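Local coordinates for protein ribokinase (Giardia lamblia, PDB 6WHJ) that probably phosphorylates ribose at O-5, using ATP with magnesium, to give ribose 5-phosphate for nucleotide synthesis and the pentose phosphate pathway, at residues G278-R283 and A305-F310; S312-I317 and Q332-A337. All blocks are in the same frame, centred on the assembly; numbering follows the deposited sequence.

Contact 1. Residues G278-R283 and A305-F310; sequences GSFCVR and AEAARF
Arg283 and Glu306 form the salt bridge between these two helices, with Arg283 NH2 3.1 Å from Glu306 OE1. As a hydrogen bond it is weak, the N-H...O angle being 132°, and the guanidinium and carboxylate planes stand 65° apart, so charge probably contributes more than a well-aimed hydrogen bond. The other terminal nitrogen, NH1, pairs with Glu286 one turn further along its own helix, so the guanidinium has an acidic partner on each of the two helices.

The aliphatic part of the same arginine does the packing. With CG anti to the backbone N and a bend at chi2, the chain passes across Phe310: Arg283 CB lies 3.4 Å from Phe310 CD2, and Arg283 CD sits over one ring face in a CH-pi contact, 4.0 Å from the ring centroid. A long, partly exposed arginine suits this place because its methylenes cover an aromatic ring while its charged end reaches Glu306. The edge of that ring meets the helix backbone, Phe310 CD2 being 3.6 Å from Ser279 O.

Alanines let the helices come close. The axes of segments 278-283 and 305-310 come within 7.8 Å, their N-to-C directions 135° apart, and the CA atoms of Arg283 and Ala307 are 5.0 Å apart. From helix 272-287 the Phe280 ring packs beside them, its CE1 3.6 Å from Ala307 CB and its ring edge facing the backbone N of Ala308. Ser279, small and buried, turns its hydroxyl back to Cys275 O in its own helix.

Helices 272-287 and 301-318 pack here within the ribokinase-type alpha/beta domain. Phe310 extends to helices 44-55 and 331-341, Val282 also leans on helix 44-55, and Ala308 rests against Val258 of strand 255-258, at one border of the large sheet.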
loop_
_atom_site.group_PDB
_atom_site.type_symbol
_atom_site.label_atom_id
_atom_site.label_comp_id
_atom_site.label_asym_id
_atom_site.label_seq_id
_atom_site.Cartn_x
_atom_site.Cartn_y
_atom_site.Cartn_z
ATOM N N GLY B 278 -5.877 -24.194 7.469
ATOM C CA GLY B 278 -4.723 -24.927 7.969
ATOM C C GLY B 278 -5.091 -25.958 9.023
ATOM O O GLY B 278 -4.657 -27.112 8.953
ATOM N N SER B 279 -5.887 -25.549 10.023
ATOM C CA SER B 279 -6.290 -26.474 11.076
ATOM C C SER B 279 -7.136 -27.612 10.524
ATOM O O SER B 279 -6.939 -28.776 10.896
ATOM C CB SER B 279 -7.055 -25.730 12.164
ATOM O OG SER B 279 -6.295 -24.635 12.617
ATOM N N PHE B 280 -8.053 -27.296 9.602
ATOM C CA PHE B 280 -8.856 -28.324 8.949
ATOM C C PHE B 280 -7.962 -29.380 8.308
ATOM O O PHE B 280 -8.218 -30.582 8.433
ATOM C CB PHE B 280 -9.764 -27.676 7.900
ATOM C CG PHE B 280 -10.579 -28.651 7.114
ATOM C CD1 PHE B 280 -11.614 -29.359 7.710
ATOM C CD2 PHE B 280 -10.267 -28.916 5.780
ATOM C CE1 PHE B 280 -12.366 -30.276 6.979
ATOM C CE2 PHE B 280 -11.008 -29.838 5.037
ATOM C CZ PHE B 280 -12.061 -30.522 5.642
ATOM N N CYS B 281 -6.889 -28.946 7.640
ATOM C CA CYS B 281 -5.985 -29.898 7.005
ATOM C C CYS B 281 -5.211 -30.707 8.036
ATOM O O CYS B 281 -4.995 -31.911 7.846
ATOM C CB CYS B 281 -5.029 -29.172 6.063
ATOM S SG CYS B 281 -5.844 -28.549 4.583
ATOM N N VAL B 282 -4.773 -30.071 9.126
ATOM C CA VAL B 282 -4.050 -30.807 10.162
ATOM C C VAL B 282 -4.912 -31.938 10.708
ATOM O O VAL B 282 -4.493 -33.100 10.733
ATOM C CB VAL B 282 -3.580 -29.857 11.280
ATOM C CG1 VAL B 282 -3.179 -30.646 12.518
ATOM C CG2 VAL B 282 -2.410 -29.030 10.791
ATOM N N ARG B 283 -6.141 -31.615 11.130
ATOM C CA ARG B 283 -7.033 -32.630 11.690
ATOM C C ARG B 283 -7.474 -33.642 10.643
ATOM O O ARG B 283 -7.649 -34.822 10.963
ATOM C CB ARG B 283 -8.260 -31.976 12.313
ATOM C CG ARG B 283 -9.019 -32.871 13.273
ATOM C CD ARG B 283 -8.141 -33.329 14.415
ATOM N NE ARG B 283 -8.826 -34.322 15.233
ATOM C CZ ARG B 283 -8.340 -35.522 15.536
ATOM N NH1 ARG B 283 -7.135 -35.888 15.112
ATOM N NH2 ARG B 283 -9.058 -36.344 16.289
ATOM N N ALA B 305 -16.586 -33.743 8.966
ATOM C CA ALA B 305 -17.202 -32.885 9.972
ATOM C C ALA B 305 -16.325 -32.761 11.212
ATOM O O ALA B 305 -16.184 -31.665 11.763
ATOM C CB ALA B 305 -18.584 -33.415 10.349
ATOM N N GLU B 306 -15.692 -33.858 11.644
ATOM C CA GLU B 306 -14.846 -33.772 12.830
ATOM C C GLU B 306 -13.635 -32.878 12.580
ATOM O O GLU B 306 -13.225 -32.117 13.463
ATOM C CB GLU B 306 -14.411 -35.164 13.293
ATOM C CG GLU B 306 -13.583 -35.102 14.577
ATOM C CD GLU B 306 -13.119 -36.453 15.080
ATOM O OE1 GLU B 306 -12.139 -36.482 15.858
ATOM O OE2 GLU B 306 -13.734 -37.482 14.717
ATOM N N ALA B 307 -13.057 -32.942 11.380
ATOM C CA ALA B 307 -11.948 -32.054 11.053
ATOM C C ALA B 307 -12.384 -30.593 11.090
ATOM O O ALA B 307 -11.638 -29.724 11.551
ATOM C CB ALA B 307 -11.372 -32.421 9.684
ATOM N N ALA B 308 -13.606 -30.306 10.638
ATOM C CA ALA B 308 -14.088 -28.929 10.630
ATOM C C ALA B 308 -14.446 -28.425 12.028
ATOM O O ALA B 308 -14.264 -27.233 12.312
ATOM C CB ALA B 308 -15.292 -28.804 9.693
ATOM N N ARG B 309 -14.926 -29.307 12.919
ATOM C CA ARG B 309 -15.136 -28.895 14.307
ATOM C C ARG B 309 -13.826 -28.448 14.937
ATOM O O ARG B 309 -13.776 -27.437 15.645
ATOM C CB ARG B 309 -15.743 -30.033 15.135
ATOM C CG ARG B 309 -17.219 -30.283 14.913
ATOM C CD ARG B 309 -17.764 -31.315 15.912
ATOM N NE ARG B 309 -17.532 -32.708 15.512
ATOM C CZ ARG B 309 -18.345 -33.401 14.718
ATOM N NH1 ARG B 309 -19.440 -32.836 14.228
ATOM N NH2 ARG B 309 -18.061 -34.655 14.405
ATOM N N PHE B 310 -12.754 -29.188 14.669
ATOM C CA PHE B 310 -11.434 -28.813 15.150
ATOM C C PHE B 310 -11.012 -27.473 14.564
ATOM O O PHE B 310 -10.545 -26.587 15.289
ATOM C CB PHE B 310 -10.462 -29.933 14.775
ATOM C CG PHE B 310 -9.039 -29.709 15.186
ATOM C CD1 PHE B 310 -8.591 -30.125 16.423
ATOM C CD2 PHE B 310 -8.129 -29.162 14.300
ATOM C CE1 PHE B 310 -7.265 -29.955 16.788
ATOM C CE2 PHE B 310 -6.810 -28.995 14.656
ATOM C CZ PHE B 310 -6.377 -29.385 15.899
#

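Contact 2. Residues S312-I317 and Q332-A337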
loop_
_atom_site.group_PDB
_atom_site.type_symbol
_atom_site.label_atom_id
_atom_site.label_comp_id
_atom_site.label_asym_id
_atom_site.label_seq_id
_atom_site.Cartn_x
_atom_site.Cartn_y
_atom_site.Cartn_z
ATOM N N SER B 312 -12.904 -25.047 13.520
ATOM C CA SER B 312 -13.696 -23.967 14.114
ATOM C C SER B 312 -13.115 -23.512 15.451
ATOM O O SER B 312 -12.998 -22.309 15.708
ATOM C CB SER B 312 -15.150 -24.411 14.294
ATOM O OG SER B 312 -15.718 -24.766 13.049
ATOM N N VAL B 313 -12.728 -24.459 16.307
ATOM C CA VAL B 313 -12.182 -24.106 17.610
ATOM C C VAL B 313 -10.891 -23.317 17.437
ATOM O O VAL B 313 -10.661 -22.311 18.124
ATOM C CB VAL B 313 -11.978 -25.378 18.460
ATOM C CG1 VAL B 313 -11.264 -25.069 19.776
ATOM C CG2 VAL B 313 -13.314 -26.061 18.726
ATOM N N ALA B 314 -10.030 -23.750 16.508
ATOM C CA ALA B 314 -8.792 -23.021 16.263
ATOM C C ALA B 314 -9.066 -21.637 15.690
ATOM O O ALA B 314 -8.444 -20.652 16.108
ATOM C CB ALA B 314 -7.884 -23.826 15.340
ATOM N N ALA B 315 -9.999 -21.532 14.742
ATOM C CA ALA B 315 -10.330 -20.221 14.191
ATOM C C ALA B 315 -10.998 -19.338 15.238
ATOM O O ALA B 315 -10.743 -18.127 15.296
ATOM C CB ALA B 315 -11.225 -20.373 12.961
ATOM N N GLY B 316 -11.834 -19.931 16.092
ATOM C CA GLY B 316 -12.467 -19.156 17.141
ATOM C C GLY B 316 -11.475 -18.603 18.144
ATOM O O GLY B 316 -11.709 -17.548 18.736
ATOM N N ILE B 317 -10.375 -19.318 18.379
ATOM C CA ILE B 317 -9.333 -18.766 19.235
ATOM C C ILE B 317 -8.590 -17.647 18.515
ATOM O O ILE B 317 -8.305 -16.599 19.108
ATOM C CB ILE B 317 -8.388 -19.879 19.724
ATOM C CG1 ILE B 317 -9.154 -20.869 20.616
ATOM C CG2 ILE B 317 -7.198 -19.287 20.474
ATOM C CD1 ILE B 317 -8.387 -22.149 20.948
ATOM N N GLN B 332 -1.828 -27.370 21.935
ATOM C CA GLN B 332 -2.367 -27.608 23.270
ATOM C C GLN B 332 -3.513 -26.651 23.569
ATOM O O GLN B 332 -4.505 -27.038 24.198
ATOM C CB GLN B 332 -1.266 -27.499 24.325
ATOM C CG GLN B 332 -1.573 -28.258 25.619
ATOM C CD GLN B 332 -1.938 -29.730 25.392
ATOM O OE1 GLN B 332 -2.800 -30.281 26.083
ATOM N NE2 GLN B 332 -1.273 -30.371 24.431
ATOM N N GLU B 333 -3.389 -25.391 23.138
ATOM C CA GLU B 333 -4.486 -24.442 23.314
ATOM C C GLU B 333 -5.738 -24.900 22.581
ATOM O O GLU B 333 -6.851 -24.767 23.103
ATOM C CB GLU B 333 -4.070 -23.051 22.835
ATOM C CG GLU B 333 -2.891 -22.459 23.573
ATOM C CD GLU B 333 -2.328 -21.252 22.855
ATOM O OE1 GLU B 333 -1.087 -21.145 22.727
ATOM O OE2 GLU B 333 -3.136 -20.419 22.404
ATOM N N VAL B 334 -5.580 -25.420 21.359
ATOM C CA VAL B 334 -6.724 -25.949 20.616
ATOM C C VAL B 334 -7.281 -27.193 21.300
ATOM O O VAL B 334 -8.495 -27.317 21.500
ATOM C CB VAL B 334 -6.335 -26.248 19.156
ATOM C CG1 VAL B 334 -7.547 -26.727 18.382
ATOM C CG2 VAL B 334 -5.745 -25.035 18.492
ATOM N N ASP B 335 -6.401 -28.127 21.681
ATOM C CA ASP B 335 -6.851 -29.336 22.373
ATOM C C ASP B 335 -7.567 -29.002 23.676
ATOM O O ASP B 335 -8.581 -29.628 24.010
ATOM C CB ASP B 335 -5.680 -30.280 22.659
ATOM C CG ASP B 335 -5.187 -31.009 21.424
ATOM O OD1 ASP B 335 -4.102 -31.626 21.503
ATOM O OD2 ASP B 335 -5.871 -30.963 20.377
ATOM N N ASP B 336 -7.048 -28.032 24.436
ATOM C CA ASP B 336 -7.663 -27.699 25.715
ATOM C C ASP B 336 -9.081 -27.172 25.518
ATOM O O ASP B 336 -10.025 -27.645 26.158
ATOM C CB ASP B 336 -6.814 -26.671 26.470
ATOM C CG ASP B 336 -5.515 -27.254 27.017
ATOM O OD1 ASP B 336 -4.565 -26.473 27.227
ATOM O OD2 ASP B 336 -5.430 -28.486 27.216
ATOM N N ALA B 337 -9.253 -26.201 24.617
ATOM C CA ALA B 337 -10.568 -25.598 24.434
ATOM C C ALA B 337 -11.557 -26.560 23.787
ATOM O O ALA B 337 -12.770 -26.418 23.979
ATOM C CB ALA B 337 -10.440 -24.318 23.607
#
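Ile317 reaches helix 331-341 with the end of its longer branch. CB points toward that helix, and CG1 leaves it anti to the carbonyl carbon (chi1 -64°); the nearly extended second torsion, 169°, then carries CD1 outward to the neighbouring backbone. There the methyl lies 3.7 Å from Glu333 O, while the same CD1 is 4.0 Å from Ala337 CB and also approaches Val334 CA. CG2, the shorter branch, points another way, so one methyl makes the contact across several residues of a helical turn. An unbranched tip on a stiff beta-branched residue suits this job: it is slim enough to lie against main chain and its direction is fixed close to the helix.

One turn earlier Val313 uses CG1, placed anti to its backbone N, to meet Ala337 CB at 4.0 Å and Val334 CG1 at 4.3 Å. Ala337 therefore receives methyls from both Val313 and Ile317, a place for which its single small methyl is well fitted.

The two helices belong to the C-terminal part of the PfkB-family alpha/beta fold. Helix 331-341 follows the loop that leaves helix 301-318 and packs across it, the N-to-C directions of the two segments 111° apart and their axes 9.3 Å apart at closest approach. The side chains meet one another through apolar groups, and methyls also lie against main-chain oxygens.

Ala314 and Val334 have the closest CA pair, 5.6 Å apart, and their side chains meet as Ala314 CB to Val334 CG2 at 4.0 Å. Pro329, in the preceding loop, touches both Val334 and Ile317. At the margin the carboxylate of Glu333 is engaged by Arg321, with which OE2 forms a salt bridge; Arg321 is a predicted potassium-site residue.

Overall arrangement
Contacts 1 and 2 follow one another along helix 301-318, their centres about 11 Å apart, and they share a joined core. Phe310 of contact 1 continues into contact 2, its CE1 3.6 Å from Val334 CG1, while Ser279 OG lies 3.3 Å from Ala314 CB. The two interfaces thus overlap along helix 301-318, Phe310 and Ala314 each touching the helix of the other contact. The first turn of helix 272-287 holds Gly273 and Asp274, the latter the predicted proton acceptor. Helix 301-318 ends at Ser318, a predicted potassium ligand whose side chain is about 8 Å from that of Ser279, and contact 2 lies beside the same predicted site through the Glu333-Arg321 salt bridge.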